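Local atomic coordinates of putative Zn-dependent exopeptidase (Bacteroides vulgatus ATCC 8482, PDB entry 3GUX), a protein that probably acts as a zinc-dependent aminopeptidase of peptidase family M28, removing residues from the amino end of peptides. Residues Ala29-Tyr32 and Ile33-Gln36; Lys50-Gly53 and Glu54-Gly58; Trp178-Gly181 and Ser182-Trp185; Trp230-Ala233 and His234-Tyr238; Thr305-Asp308 and Val309-Glu313. All coordinates share one frame; numbering follows the deposited sequence. Where two conformers were deposited one is given.

Contact 1 of 5, residues Ala29-Tyr32 and Ile33-Gln36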
loop_
_atom_site.group_PDB
_atom_site.type_symbol
_atom_site.label_atom_id
_atom_site.label_comp_id
_atom_site.label_asym_id
_atom_site.label_seq_id
_atom_site.Cartn_x
_atom_site.Cartn_y
_atom_site.Cartn_z
ATOM N N ALA A 29 -9.301 -10.844 1.167
ATOM C CA ALA A 29 -8.533 -9.754 1.801
ATOM C C ALA A 29 -8.745 -9.791 3.316
ATOM O O ALA A 29 -7.805 -9.658 4.069
ATOM C CB ALA A 29 -8.889 -8.360 1.219
ATOM N N TYR A 30 -9.988 -10.003 3.746
ATOM C CA TYR A 30 -10.324 -10.110 5.171
ATOM C C TYR A 30 -9.493 -11.195 5.862
ATOM O O TYR A 30 -8.943 -10.964 6.939
ATOM C CB TYR A 30 -11.832 -10.397 5.338
ATOM C CG TYR A 30 -12.329 -10.351 6.773
ATOM C CD1 TYR A 30 -12.185 -11.432 7.615
ATOM C CD2 TYR A 30 -12.914 -9.194 7.280
ATOM C CE1 TYR A 30 -12.625 -11.364 8.911
ATOM C CE2 TYR A 30 -13.381 -9.132 8.562
ATOM C CZ TYR A 30 -13.228 -10.204 9.374
ATOM O OH TYR A 30 -13.666 -10.137 10.678
ATOM N N GLN A 31 -9.384 -12.365 5.238
ATOM C CA GLN A 31 -8.579 -13.436 5.803
ATOM C C GLN A 31 -7.076 -13.124 5.900
ATOM O O GLN A 31 -6.418 -13.525 6.883
ATOM C CB GLN A 31 -8.806 -14.740 5.023
ATOM C CG GLN A 31 -10.239 -15.280 5.133
ATOM C CD GLN A 31 -10.742 -15.422 6.570
ATOM O OE1 GLN A 31 -11.922 -15.204 6.822
ATOM N NE2 GLN A 31 -9.851 -15.768 7.514
ATOM N N TYR A 32 -6.546 -12.406 4.906
ATOM C CA TYR A 32 -5.138 -11.974 4.955
ATOM C C TYR A 32 -4.949 -10.990 6.110
ATOM O O TYR A 32 -3.921 -10.980 6.735
ATOM C CB TYR A 32 -4.650 -11.358 3.630
ATOM C CG TYR A 32 -4.792 -12.256 2.423
ATOM C CD1 TYR A 32 -4.498 -13.627 2.481
ATOM C CD2 TYR A 32 -5.180 -11.735 1.205
ATOM C CE1 TYR A 32 -4.634 -14.437 1.351
ATOM C CE2 TYR A 32 -5.303 -12.530 0.089
ATOM C CZ TYR A 32 -5.032 -13.872 0.175
ATOM O OH TYR A 32 -5.177 -14.636 -0.936
ATOM N N ILE A 33 -5.960 -10.177 6.394
ATOM C CA ILE A 33 -5.900 -9.291 7.534
ATOM C C ILE A 33 -5.907 -10.104 8.832
ATOM O O ILE A 33 -5.073 -9.859 9.724
ATOM C CB ILE A 33 -7.020 -8.250 7.527
ATOM C CG1 ILE A 33 -6.838 -7.346 6.300
ATOM C CG2 ILE A 33 -7.009 -7.474 8.884
ATOM C CD1 ILE A 33 -7.984 -6.441 5.925
ATOM N N GLN A 34 -6.809 -11.080 8.916
ATOM C CA GLN A 34 -6.927 -11.905 10.107
ATOM C C GLN A 34 -5.629 -12.708 10.384
ATOM O O GLN A 34 -5.216 -12.832 11.528
ATOM C CB GLN A 34 -8.148 -12.812 9.974
ATOM C CG GLN A 34 -8.370 -13.727 11.180
ATOM C CD GLN A 34 -8.722 -12.951 12.416
ATOM O OE1 GLN A 34 -9.798 -12.365 12.490
ATOM N NE2 GLN A 34 -7.807 -12.916 13.390
ATOM N N VAL A 35 -4.985 -13.233 9.339
ATOM C CA VAL A 35 -3.727 -13.992 9.525
ATOM C C VAL A 35 -2.608 -13.102 10.072
ATOM O O VAL A 35 -1.785 -13.553 10.855
ATOM C CB VAL A 35 -3.265 -14.673 8.203
ATOM C CG1 VAL A 35 -1.871 -15.239 8.356
ATOM C CG2 VAL A 35 -4.277 -15.755 7.768
ATOM N N GLN A 36 -2.586 -11.830 9.669
ATOM C CA GLN A 36 -1.581 -10.915 10.197
ATOM C C GLN A 36 -1.869 -10.623 11.650
ATOM O O GLN A 36 -0.966 -10.660 12.487
ATOM C CB GLN A 36 -1.551 -9.586 9.438
ATOM C CG GLN A 36 -1.097 -9.704 7.985
ATOM C CD GLN A 36 -1.358 -8.410 7.244
ATOM O OE1 GLN A 36 -0.604 -7.451 7.390
ATOM N NE2 GLN A 36 -2.458 -8.356 6.500
#

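Contact 2 of 5, residues Lys50-Gly53 and Glu54-Gly58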
loop_
_atom_site.group_PDB
_atom_site.type_symbol
_atom_site.label_atom_id
_atom_site.label_comp_id
_atom_site.label_asym_id
_atom_site.label_seq_id
_atom_site.Cartn_x
_atom_site.Cartn_y
_atom_site.Cartn_z
ATOM N N LYS A 50 8.731 -10.797 13.132
ATOM C CA LYS A 50 9.587 -11.624 12.302
ATOM C C LYS A 50 8.792 -12.632 11.494
ATOM O O LYS A 50 8.994 -12.740 10.276
ATOM C CB LYS A 50 10.611 -12.344 13.161
ATOM C CG LYS A 50 11.672 -13.049 12.352
ATOM C CD LYS A 50 12.711 -13.700 13.265
ATOM C CE LYS A 50 13.671 -14.565 12.475
ATOM N NZ LYS A 50 14.701 -15.196 13.337
ATOM N N GLU A 51 7.930 -13.356 12.209
ATOM C CA GLU A 51 7.053 -14.367 11.646
ATOM C C GLU A 51 6.122 -13.727 10.617
ATOM O O GLU A 51 6.030 -14.179 9.483
ATOM C CB GLU A 51 6.247 -15.064 12.763
ATOM C CG GLU A 51 7.071 -16.049 13.672
ATOM C CD GLU A 51 6.364 -16.447 14.985
ATOM O OE1 GLU A 51 5.184 -16.069 15.204
ATOM O OE2 GLU A 51 7.003 -17.115 15.829
ATOM N N CYS A 52 5.465 -12.639 10.984
ATOM C CA CYS A 52 4.580 -12.009 10.011
ATOM C C CYS A 52 5.355 -11.611 8.738
ATOM O O CYS A 52 4.877 -11.837 7.659
ATOM C CB CYS A 52 3.896 -10.825 10.641
ATOM S SG CYS A 52 2.610 -10.094 9.584
ATOM N N GLY A 53 6.558 -11.045 8.859
ATOM C CA GLY A 53 7.385 -10.702 7.664
ATOM C C GLY A 53 7.638 -11.889 6.740
ATOM O O GLY A 53 7.554 -11.781 5.492
ATOM N N GLU A 54 7.914 -13.037 7.348
ATOM C CA GLU A 54 8.117 -14.265 6.590
ATOM C C GLU A 54 6.817 -14.632 5.862
ATOM O O GLU A 54 6.851 -14.987 4.682
ATOM C CB GLU A 54 8.582 -15.403 7.505
ATOM C CG GLU A 54 9.955 -15.166 8.133
ATOM C CD GLU A 54 10.298 -16.164 9.233
ATOM O OE1 GLU A 54 9.662 -17.241 9.275
ATOM O OE2 GLU A 54 11.226 -15.892 10.040
ATOM N N TYR A 55 5.683 -14.543 6.564
ATOM C CA TYR A 55 4.368 -14.824 5.967
ATOM C C TYR A 55 4.108 -13.953 4.736
ATOM O O TYR A 55 3.720 -14.468 3.692
ATOM C CB TYR A 55 3.226 -14.647 6.996
ATOM C CG TYR A 55 1.825 -14.613 6.372
ATOM C CD1 TYR A 55 1.198 -15.776 5.943
ATOM C CD2 TYR A 55 1.129 -13.401 6.232
ATOM C CE1 TYR A 55 -0.099 -15.732 5.376
ATOM C CE2 TYR A 55 -0.126 -13.348 5.697
ATOM C CZ TYR A 55 -0.733 -14.512 5.254
ATOM O OH TYR A 55 -1.982 -14.433 4.714
ATOM N N LEU A 56 4.357 -12.649 4.854
ATOM C CA LEU A 56 4.120 -11.705 3.754
ATOM C C LEU A 56 5.050 -11.936 2.560
ATOM O O LEU A 56 4.606 -11.919 1.407
ATOM C CB LEU A 56 4.241 -10.253 4.247
ATOM C CG LEU A 56 3.205 -9.803 5.259
ATOM C CD1 LEU A 56 3.499 -8.394 5.699
ATOM C CD2 LEU A 56 1.802 -9.924 4.593
ATOM N N ALA A 57 6.334 -12.136 2.832
ATOM C CA ALA A 57 7.273 -12.456 1.762
ATOM C C ALA A 57 6.806 -13.714 1.043
ATOM O O ALA A 57 6.759 -13.749 -0.195
ATOM C CB ALA A 57 8.652 -12.677 2.313
ATOM N N GLY A 58 6.441 -14.731 1.823
ATOM C CA GLY A 58 5.979 -16.003 1.271
ATOM C C GLY A 58 4.770 -15.878 0.382
ATOM O O GLY A 58 4.686 -16.496 -0.704
#

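Contact 3 of 5, residues Trp178-Gly181 and Ser182-Trp185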
loop_
_atom_site.group_PDB
_atom_site.type_symbol
_atom_site.label_atom_id
_atom_site.label_comp_id
_atom_site.label_asym_id
_atom_site.label_seq_id
_atom_site.Cartn_x
_atom_site.Cartn_y
_atom_site.Cartn_z
ATOM N N TRP A 178 9.050 8.928 12.087
ATOM C CA TRP A 178 8.040 8.042 11.587
ATOM C C TRP A 178 8.566 7.656 10.218
ATOM O O TRP A 178 9.522 8.271 9.706
ATOM C CB TRP A 178 6.689 8.738 11.403
ATOM C CG TRP A 178 6.032 9.347 12.617
ATOM C CD1 TRP A 178 5.952 10.670 12.925
ATOM C CD2 TRP A 178 5.323 8.654 13.657
ATOM N NE1 TRP A 178 5.248 10.846 14.093
ATOM C CE2 TRP A 178 4.860 9.623 14.565
ATOM C CE3 TRP A 178 5.044 7.310 13.908
ATOM C CZ2 TRP A 178 4.140 9.294 15.704
ATOM C CZ3 TRP A 178 4.327 6.977 15.050
ATOM C CH2 TRP A 178 3.887 7.966 15.932
ATOM N N CYS A 179 7.933 6.669 9.611
ATOM C CA CYS A 179 8.205 6.259 8.226
ATOM C C CYS A 179 9.647 5.960 7.929
ATOM O O CYS A 179 10.158 6.438 6.936
ATOM C CB CYS A 179 7.703 7.367 7.244
ATOM S SG CYS A 179 5.995 7.768 7.547
ATOM N N LEU A 180 10.308 5.193 8.789
ATOM C CA LEU A 180 11.723 4.935 8.610
ATOM C C LEU A 180 11.973 3.987 7.456
ATOM O O LEU A 180 12.954 4.152 6.746
ATOM C CB LEU A 180 12.354 4.407 9.910
ATOM C CG LEU A 180 12.304 5.360 11.113
ATOM C CD1 LEU A 180 12.759 4.658 12.405
ATOM C CD2 LEU A 180 13.157 6.618 10.871
ATOM N N GLY A 181 11.081 3.024 7.237
ATOM C CA GLY A 181 11.248 2.083 6.138
ATOM C C GLY A 181 11.074 2.735 4.782
ATOM O O GLY A 181 11.839 2.448 3.851
ATOM N N SER A 182 10.067 3.598 4.661
ATOM C CA SER A 182 9.837 4.284 3.376
ATOM C C SER A 182 10.914 5.353 3.145
ATOM O O SER A 182 11.328 5.576 2.008
ATOM C CB SER A 182 8.431 4.866 3.283
ATOM O OG SER A 182 8.214 5.854 4.247
ATOM N N GLN A 183 11.341 6.036 4.205
ATOM C CA GLN A 183 12.468 6.979 4.075
ATOM C C GLN A 183 13.649 6.222 3.532
ATOM O O GLN A 183 14.322 6.698 2.652
ATOM C CB GLN A 183 12.862 7.650 5.400
ATOM C CG GLN A 183 12.053 8.884 5.717
ATOM C CD GLN A 183 12.297 9.421 7.113
ATOM O OE1 GLN A 183 11.675 8.973 8.086
ATOM N NE2 GLN A 183 13.138 10.427 7.212
ATOM N N TYR A 184 13.897 5.039 4.083
ATOM C CA TYR A 184 14.980 4.194 3.608
ATOM C C TYR A 184 14.742 3.815 2.158
ATOM O O TYR A 184 15.599 4.027 1.290
ATOM C CB TYR A 184 15.109 2.935 4.473
ATOM C CG TYR A 184 16.277 2.078 4.083
ATOM C CD1 TYR A 184 17.547 2.299 4.635
ATOM C CD2 TYR A 184 16.140 1.067 3.147
ATOM C CE1 TYR A 184 18.609 1.527 4.273
ATOM C CE2 TYR A 184 17.208 0.298 2.783
ATOM C CZ TYR A 184 18.431 0.537 3.333
ATOM O OH TYR A 184 19.475 -0.247 2.965
ATOM N N TRP A 185 13.553 3.294 1.893
ATOM C CA TRP A 185 13.226 2.835 0.552
ATOM C C TRP A 185 13.289 3.942 -0.496
ATOM O O TRP A 185 13.903 3.751 -1.512
ATOM C CB TRP A 185 11.839 2.191 0.494
ATOM C CG TRP A 185 11.511 1.728 -0.956
ATOM C CD1 TRP A 185 11.910 0.565 -1.548
ATOM C CD2 TRP A 185 10.776 2.452 -1.958
ATOM N NE1 TRP A 185 11.467 0.512 -2.855
ATOM C CE2 TRP A 185 10.765 1.654 -3.133
ATOM C CE3 TRP A 185 10.119 3.688 -1.980
ATOM C CZ2 TRP A 185 10.122 2.052 -4.320
ATOM C CZ3 TRP A 185 9.459 4.082 -3.184
ATOM C CH2 TRP A 185 9.478 3.264 -4.322
#

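Contact 4 of 5, residues Trp230-Ala233 and His234-Tyr238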
loop_
_atom_site.group_PDB
_atom_site.type_symbol
_atom_site.label_atom_id
_atom_site.label_comp_id
_atom_site.label_asym_id
_atom_site.label_seq_id
_atom_site.Cartn_x
_atom_site.Cartn_y
_atom_site.Cartn_z
ATOM N N TRP A 230 -10.565 8.794 -7.191
ATOM C CA TRP A 230 -11.862 9.127 -6.595
ATOM C C TRP A 230 -12.962 9.092 -7.653
ATOM O O TRP A 230 -14.079 8.690 -7.352
ATOM C CB TRP A 230 -11.831 10.477 -5.881
ATOM C CG TRP A 230 -11.485 10.436 -4.412
ATOM C CD1 TRP A 230 -12.248 10.927 -3.384
ATOM C CD2 TRP A 230 -10.299 9.895 -3.795
ATOM N NE1 TRP A 230 -11.611 10.750 -2.189
ATOM C CE2 TRP A 230 -10.419 10.112 -2.409
ATOM C CE3 TRP A 230 -9.159 9.240 -4.279
ATOM C CZ2 TRP A 230 -9.453 9.679 -1.497
ATOM C CZ3 TRP A 230 -8.193 8.835 -3.378
ATOM C CH2 TRP A 230 -8.345 9.062 -2.007
ATOM N N LYS A 231 -12.620 9.486 -8.885
ATOM C CA LYS A 231 -13.507 9.405 -10.045
ATOM C C LYS A 231 -13.965 7.985 -10.274
ATOM O O LYS A 231 -15.152 7.727 -10.419
ATOM C CB LYS A 231 -12.807 9.917 -11.334
ATOM C CG LYS A 231 -13.659 9.972 -12.590
ATOM C CD LYS A 231 -12.842 10.476 -13.826
ATOM C CE LYS A 231 -13.666 10.298 -15.128
ATOM N NZ LYS A 231 -12.826 10.448 -16.331
ATOM N N LYS A 232 -13.017 7.056 -10.285
ATOM C CA LYS A 232 -13.341 5.653 -10.543
ATOM C C LYS A 232 -14.221 5.068 -9.458
ATOM O O LYS A 232 -15.156 4.329 -9.748
ATOM C CB LYS A 232 -12.070 4.818 -10.702
ATOM C CG LYS A 232 -12.329 3.325 -11.050
ATOM C CD LYS A 232 -13.003 3.099 -12.374
ATOM C CE LYS A 232 -12.116 3.394 -13.562
ATOM N NZ LYS A 232 -12.875 3.018 -14.800
ATOM N N ALA A 233 -13.939 5.420 -8.222
ATOM C CA ALA A 233 -14.696 4.937 -7.089
ATOM C C ALA A 233 -16.178 5.308 -7.249
ATOM O O ALA A 233 -17.071 4.470 -7.062
ATOM C CB ALA A 233 -14.124 5.500 -5.821
ATOM N N HIS A 234 -16.420 6.556 -7.617
ATOM C CA HIS A 234 -17.801 7.037 -7.836
ATOM C C HIS A 234 -18.496 6.324 -8.977
ATOM O O HIS A 234 -19.611 5.859 -8.791
ATOM C CB HIS A 234 -17.845 8.542 -7.979
ATOM C CG HIS A 234 -17.798 9.245 -6.660
ATOM N ND1 HIS A 234 -18.869 9.948 -6.152
ATOM C CD2 HIS A 234 -16.828 9.300 -5.716
ATOM C CE1 HIS A 234 -18.549 10.435 -4.967
ATOM N NE2 HIS A 234 -17.318 10.046 -4.673
ATOM N N GLU A 235 -17.806 6.188 -10.103
ATOM C CA GLU A 235 -18.307 5.451 -11.251
ATOM C C GLU A 235 -18.673 3.992 -10.947
ATOM O O GLU A 235 -19.617 3.457 -11.529
ATOM C CB GLU A 235 -17.258 5.489 -12.357
ATOM C CG GLU A 235 -17.100 6.859 -12.975
ATOM C CD GLU A 235 -15.927 6.941 -13.919
ATOM O OE1 GLU A 235 -15.014 6.094 -13.838
ATOM O OE2 GLU A 235 -15.918 7.862 -14.735
ATOM N N LEU A 236 -17.931 3.367 -10.038
ATOM C CA LEU A 236 -18.166 1.970 -9.623
ATOM C C LEU A 236 -19.251 1.859 -8.551
ATOM O O LEU A 236 -19.683 0.757 -8.240
ATOM C CB LEU A 236 -16.902 1.318 -9.063
ATOM C CG LEU A 236 -15.681 1.094 -9.952
ATOM C CD1 LEU A 236 -14.456 0.701 -9.061
ATOM C CD2 LEU A 236 -16.012 0.057 -11.049
ATOM N N GLY A 237 -19.696 2.978 -7.986
ATOM C CA GLY A 237 -20.720 2.976 -6.938
ATOM C C GLY A 237 -20.192 3.036 -5.507
ATOM O O GLY A 237 -20.941 2.825 -4.568
ATOM N N TYR A 238 -18.899 3.290 -5.338
ATOM C CA TYR A 238 -18.277 3.427 -4.024
ATOM C C TYR A 238 -18.056 4.873 -3.546
ATOM O O TYR A 238 -17.210 5.101 -2.696
ATOM C CB TYR A 238 -16.923 2.721 -4.038
ATOM C CG TYR A 238 -17.043 1.274 -4.459
ATOM C CD1 TYR A 238 -17.901 0.389 -3.798
ATOM C CD2 TYR A 238 -16.279 0.780 -5.487
ATOM C CE1 TYR A 238 -18.004 -0.928 -4.196
ATOM C CE2 TYR A 238 -16.372 -0.526 -5.873
ATOM C CZ TYR A 238 -17.234 -1.374 -5.245
ATOM O OH TYR A 238 -17.268 -2.667 -5.663
#

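Contact 5 of 5, residues Thr305-Asp308 and Val309-Glu313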
loop_
_atom_site.group_PDB
_atom_site.type_symbol
_atom_site.label_atom_id
_atom_site.label_comp_id
_atom_site.label_asym_id
_atom_site.label_seq_id
_atom_site.Cartn_x
_atom_site.Cartn_y
_atom_site.Cartn_z
ATOM N N THR A 305 -11.695 -0.421 -6.430
ATOM C CA THR A 305 -11.369 0.896 -7.002
ATOM C C THR A 305 -9.914 0.874 -7.448
ATOM O O THR A 305 -9.628 1.249 -8.565
ATOM C CB THR A 305 -11.625 2.049 -6.007
ATOM O OG1 THR A 305 -13.028 2.158 -5.777
ATOM C CG2 THR A 305 -11.051 3.416 -6.508
ATOM N N VAL A 306 -9.016 0.355 -6.601
ATOM C CA VAL A 306 -7.601 0.276 -6.966
ATOM C C VAL A 306 -7.396 -0.599 -8.202
ATOM O O VAL A 306 -6.653 -0.225 -9.093
ATOM C CB VAL A 306 -6.672 -0.149 -5.790
ATOM C CG1 VAL A 306 -5.229 -0.409 -6.272
ATOM C CG2 VAL A 306 -6.626 0.940 -4.748
HETATM N N MSE A 307 -8.105 -1.703 -8.298
HETATM C CA MSE A 307 -7.934 -2.541 -9.489
HETATM C C MSE A 307 -8.481 -1.892 -10.748
HETATM O O MSE A 307 -7.792 -1.885 -11.766
HETATM C CB MSE A 307 -8.551 -3.896 -9.278
HETATM C CG MSE A 307 -7.954 -4.491 -8.068
HETATM SE SE MSE A 307 -8.151 -6.308 -8.079
HETATM C CE MSE A 307 -6.501 -6.527 -8.969
ATOM N N ASP A 308 -9.669 -1.301 -10.688
ATOM C CA ASP A 308 -10.226 -0.644 -11.889
ATOM C C ASP A 308 -9.352 0.550 -12.302
ATOM O O ASP A 308 -9.247 0.827 -13.481
ATOM C CB ASP A 308 -11.702 -0.241 -11.715
ATOM C CG ASP A 308 -12.664 -1.391 -11.991
ATOM O OD1 ASP A 308 -13.087 -1.538 -13.153
ATOM O OD2 ASP A 308 -13.030 -2.120 -11.054
ATOM N N VAL A 309 -8.728 1.225 -11.334
ATOM C CA VAL A 309 -7.819 2.303 -11.648
ATOM C C VAL A 309 -6.597 1.712 -12.351
ATOM O O VAL A 309 -6.309 2.102 -13.485
ATOM C CB VAL A 309 -7.411 3.134 -10.423
ATOM C CG1 VAL A 309 -6.181 4.009 -10.729
ATOM C CG2 VAL A 309 -8.562 3.992 -9.972
ATOM N N ILE A 310 -5.949 0.724 -11.733
ATOM C CA ILE A 310 -4.681 0.218 -12.290
ATOM C C ILE A 310 -4.847 -0.560 -13.567
ATOM O O ILE A 310 -3.973 -0.463 -14.415
ATOM C CB ILE A 310 -3.782 -0.599 -11.271
ATOM C CG1 ILE A 310 -4.320 -1.992 -10.975
ATOM C CG2 ILE A 310 -3.575 0.192 -9.985
ATOM C CD1 ILE A 310 -3.488 -2.699 -9.919
ATOM N N TYR A 311 -5.944 -1.302 -13.718
ATOM C CA TYR A 311 -6.192 -2.045 -14.958
ATOM C C TYR A 311 -6.506 -1.123 -16.181
ATOM O O TYR A 311 -6.383 -1.573 -17.331
ATOM C CB TYR A 311 -7.271 -3.145 -14.766
ATOM C CG TYR A 311 -6.739 -4.417 -14.133
ATOM C CD1 TYR A 311 -6.460 -4.479 -12.776
ATOM C CD2 TYR A 311 -6.522 -5.567 -14.885
ATOM C CE1 TYR A 311 -5.987 -5.629 -12.182
ATOM C CE2 TYR A 311 -6.027 -6.747 -14.280
ATOM C CZ TYR A 311 -5.776 -6.759 -12.926
ATOM O OH TYR A 311 -5.286 -7.868 -12.277
ATOM N N ASN A 312 -6.930 0.119 -15.907
ATOM C CA ASN A 312 -7.162 1.151 -16.927
ATOM C C ASN A 312 -5.887 1.858 -17.445
ATOM O O ASN A 312 -5.952 2.583 -18.445
ATOM C CB ASN A 312 -8.092 2.242 -16.377
ATOM C CG ASN A 312 -9.556 2.030 -16.711
ATOM O OD1 ASN A 312 -10.002 0.922 -17.040
ATOM N ND2 ASN A 312 -10.324 3.124 -16.618
ATOM N N GLU A 313 -4.741 1.650 -16.787
ATOM C CA GLU A 313 -3.489 2.336 -17.146
ATOM C C GLU A 313 -2.904 1.752 -18.432
ATOM O O GLU A 313 -2.773 0.536 -18.534
ATOM C CB GLU A 313 -2.479 2.232 -16.021
ATOM C CG GLU A 313 -2.890 3.006 -14.782
ATOM C CD GLU A 313 -2.870 4.513 -14.971
ATOM O OE1 GLU A 313 -2.083 4.999 -15.803
ATOM O OE2 GLU A 313 -3.647 5.211 -14.283
#

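Contact 1 of 5, residues Ala29-Tyr32 and Ile33-Gln36
Gln36 reaches back to Tyr32 within helix 26-37, an alpha-helix whose i to i+4 ladder takes in all eight residues. The close-packed side centres on the carbonyl oxygen of Tyr32. Gln36 NE2 donates to Tyr32 O over 3.0 Å with a fairly straight N-H...O angle of 163°. The oxygen lies in the plane of the Gln36 amide, yet the donor stands above the carbonyl plane of Tyr32, well off the C=O direction, and the backbone Gln36 N adds a second, weak bond to the same oxygen. Gln36 NE2 also donates to Ala131 O, so two acceptors hold the NE2 group, and the second ties this helix to the start of helix 131-146. Ile33 is buried beside this grip: its CG1 lies 3.4 Å from Ala29 O, and its side chain touches Leu299 of helix 296-311. The other side is looser. Gln31 is exposed, and its NE2 comes no nearer to Gln34 than 4.2 Å, at CB; the amide of Gln34 turns instead to Asp38 OD1. Between the two sides sits Val35, partly exposed; with CG1 trans to the amide nitrogen (chi1 170°), the other methyl, CG2, comes over the preceding turn, 3.2 Å from Gln31 O.

Contact 2 of 5, residues Lys50-Gly53 and Glu54-Gly58
Lys50 has CG anti to its backbone N (chi1 -171°) and runs fully extended from there, while Glu54 has CG beside its own N (chi1 -65°) and leans back over the preceding turn. The two chains therefore cross obliquely, and Glu54 OE2 lies against the aliphatic part of the lysine, 3.7 Å from both Lys50 CG and Lys50 CE. The charged ends stay farther apart: Lys50 NZ and Glu54 OE2 are separated by 4.8 Å, too far for a salt bridge, although their opposite charges probably still attract. A bound acetate, probably from the crystallisation liquor, lies about 3 Å from the Lys50 side chain. On the way out Glu54 CG passes 3.4 Å from Lys50 O, the acceptor for Glu54 N. These residues occupy the solvent side of helix 47-62, an amphipathic alpha-helix. Its buried side carries Cys52 and Leu56, one turn apart, with Cys52 SG 4.3 Å from Leu56 CD1 in a loose apolar contact. Leu56 continues inward to Val134 and Leu138 of helix 131-146 and to Ile87 of strand 81-91. Gly53, also buried, receives Ala57 N at its carbonyl oxygen over 2.9 Å with an N-H...O angle of 170°. At the flank Tyr55 CB sits 3.3 Å from Cys52 O, which lies at the edge of the tyrosine ring, near its plane.

Contact 3 of 5, residues Trp178-Gly181 and Ser182-Trp185
The first turn of helix 180-187 is the element here, with Cys179 at the N-cap position and its backbone outside the right-handed helical region (phi 53°, psi 47°). Cys179 O opens the helical ladder by accepting Gln183 N at 3.0 Å; Leu180 O takes Tyr184 N in the same way, and Gly181 O receives Trp185 N over a short 2.7 Å. Gly181 O has a second donor in Asn86 ND2 of strand 81-91, which fastens this turn to the sheet. Ser182 OG lies between its backbone N and carbonyl carbon (chi1 63°), a torsion that turns it back to the cap, 3.4 Å from Cys179 CB. Its hydrogen-bond partner is Asp253 OD1, at the start of helix 253-260. The side chain of Gln183 also leans back over the cap: its CG is 3.3 Å from Cys179 O, and its partly exposed chain crosses that of Leu180 at a slant. The rings of Tyr184 and Trp185 lead away from residues 178-181, and the indole meets Tyr194 with the planes at about 70°. Backbone bonds join Cys179 to Glu161 and Leu180 to Ser160, so the buried Ser182 hydroxyl, the Gly181 carbonyl and the cap itself all have polar partners outside the helix.

Contact 4 of 5, residues Trp230-Ala233 and His234-Tyr238
Lys232 CB points away from residues 234-238, and contact starts at CG, which a trans chi1 (-177°) carries to 3.9 Å from Leu236 CD1, one turn on. The chain then bends at chi2 and again at chi3: CD has Leu236 CG at 4.1 Å and Glu235 OE1 at 3.9 Å, and CE also passes Glu235 OE1. At the tip, NZ forms a long salt bridge of 3.9 Å with Glu235 OE1, the side chains crossing at about a right angle. Glu235 is modelled in two conformers, so its carboxylate contacts hold for one of them and the bridge is tentative. In that conformer Lys231 slants across Glu235 as well, its NZ 4.3 Å from Glu235 OE2, beyond a salt bridge. All this sits on the last turns of helix 223-236, which ends in a Schellman motif. Gly237 has positive phi (96°); Tyr238 N folds back to Ala233 O at 2.8 Å, and Gly237 N bonds to His234 O at 3.0 Å. Ala233 O also accepts a weak bond from Leu236 N. Beyond the turn, Leu236 O stands over the centre of one face of the Tyr238 ring. On another side of the helix His234 CD2 lies 3.3 Å from Trp230 O, its ring edge toward that oxygen, while its NE2 bonds to Phe242 O. Trp230 NE1 donates to Phe212 O, and the indole meets Phe242 edge-to-face.

Contact 5 of 5, residues Thr305-Asp308 and Val309-Glu313
The carbonyl oxygen of Met307, a selenomethionine, accepts Tyr311 N at 2.8 Å (Met307 O to Tyr311 N), nearly in line with its C=O bond, and the same oxygen lies in the plane of the Tyr311 ring at its edge, 3.1 Å from CD1. Met307 and Tyr311 run side by side and point the same way; a bend at chi3 (90°) turns the methyl CE of Met307 onto the ring rim, 3.4 Å from Tyr311 CE1. The phenol beyond bonds to Glu147 O, past the end of helix 131-146, and Met307 also packs on Ile140 and Gln143 of that helix. These residues lie toward the C-terminal end of helix 296-311. On its inward side Val306 CG1 touches Ile310 CG2 at 4.1 Å, their chains slanting past each other, and both residues rest on Leu101 of strand 98-104. Val309 CG2 turns back to Thr305 O at 3.3 Å. Asn312 N reaches Asp308 O only in a weak bond of 3.4 Å. Asp308 is buried, but each carboxylate oxygen has a partner, OD1 with Ala21 N and OD2 with Gln304 NE2. Its probable negative charge is thus met by two N-H donors, while the Tyr311 hydroxyl adds a further polar tie, to Glu147 O.

Overall arrangement
All five contacts are turns of separate helices around the mixed six-stranded sheet of this M28-type fold. Contacts 1 and 2 lie on consecutive helices, their centres 13 Å apart, and touch where Val35 CG1 meets Tyr55 CZ at 3.4 Å. Contacts 4 and 5, with centres 11 Å apart, form a second pair: Lys232 CD lies 3.6 Å from Asp308 CB, and Thr305 OG1 packs against both Ala233 and Tyr238. The two pairs are distant, contacts 2 and 4 standing 33 Å apart between centres on opposite sides of the chain's centre. Contact 3 touches none of the others; its nearest neighbour by centres, contact 2, is 19 Å away.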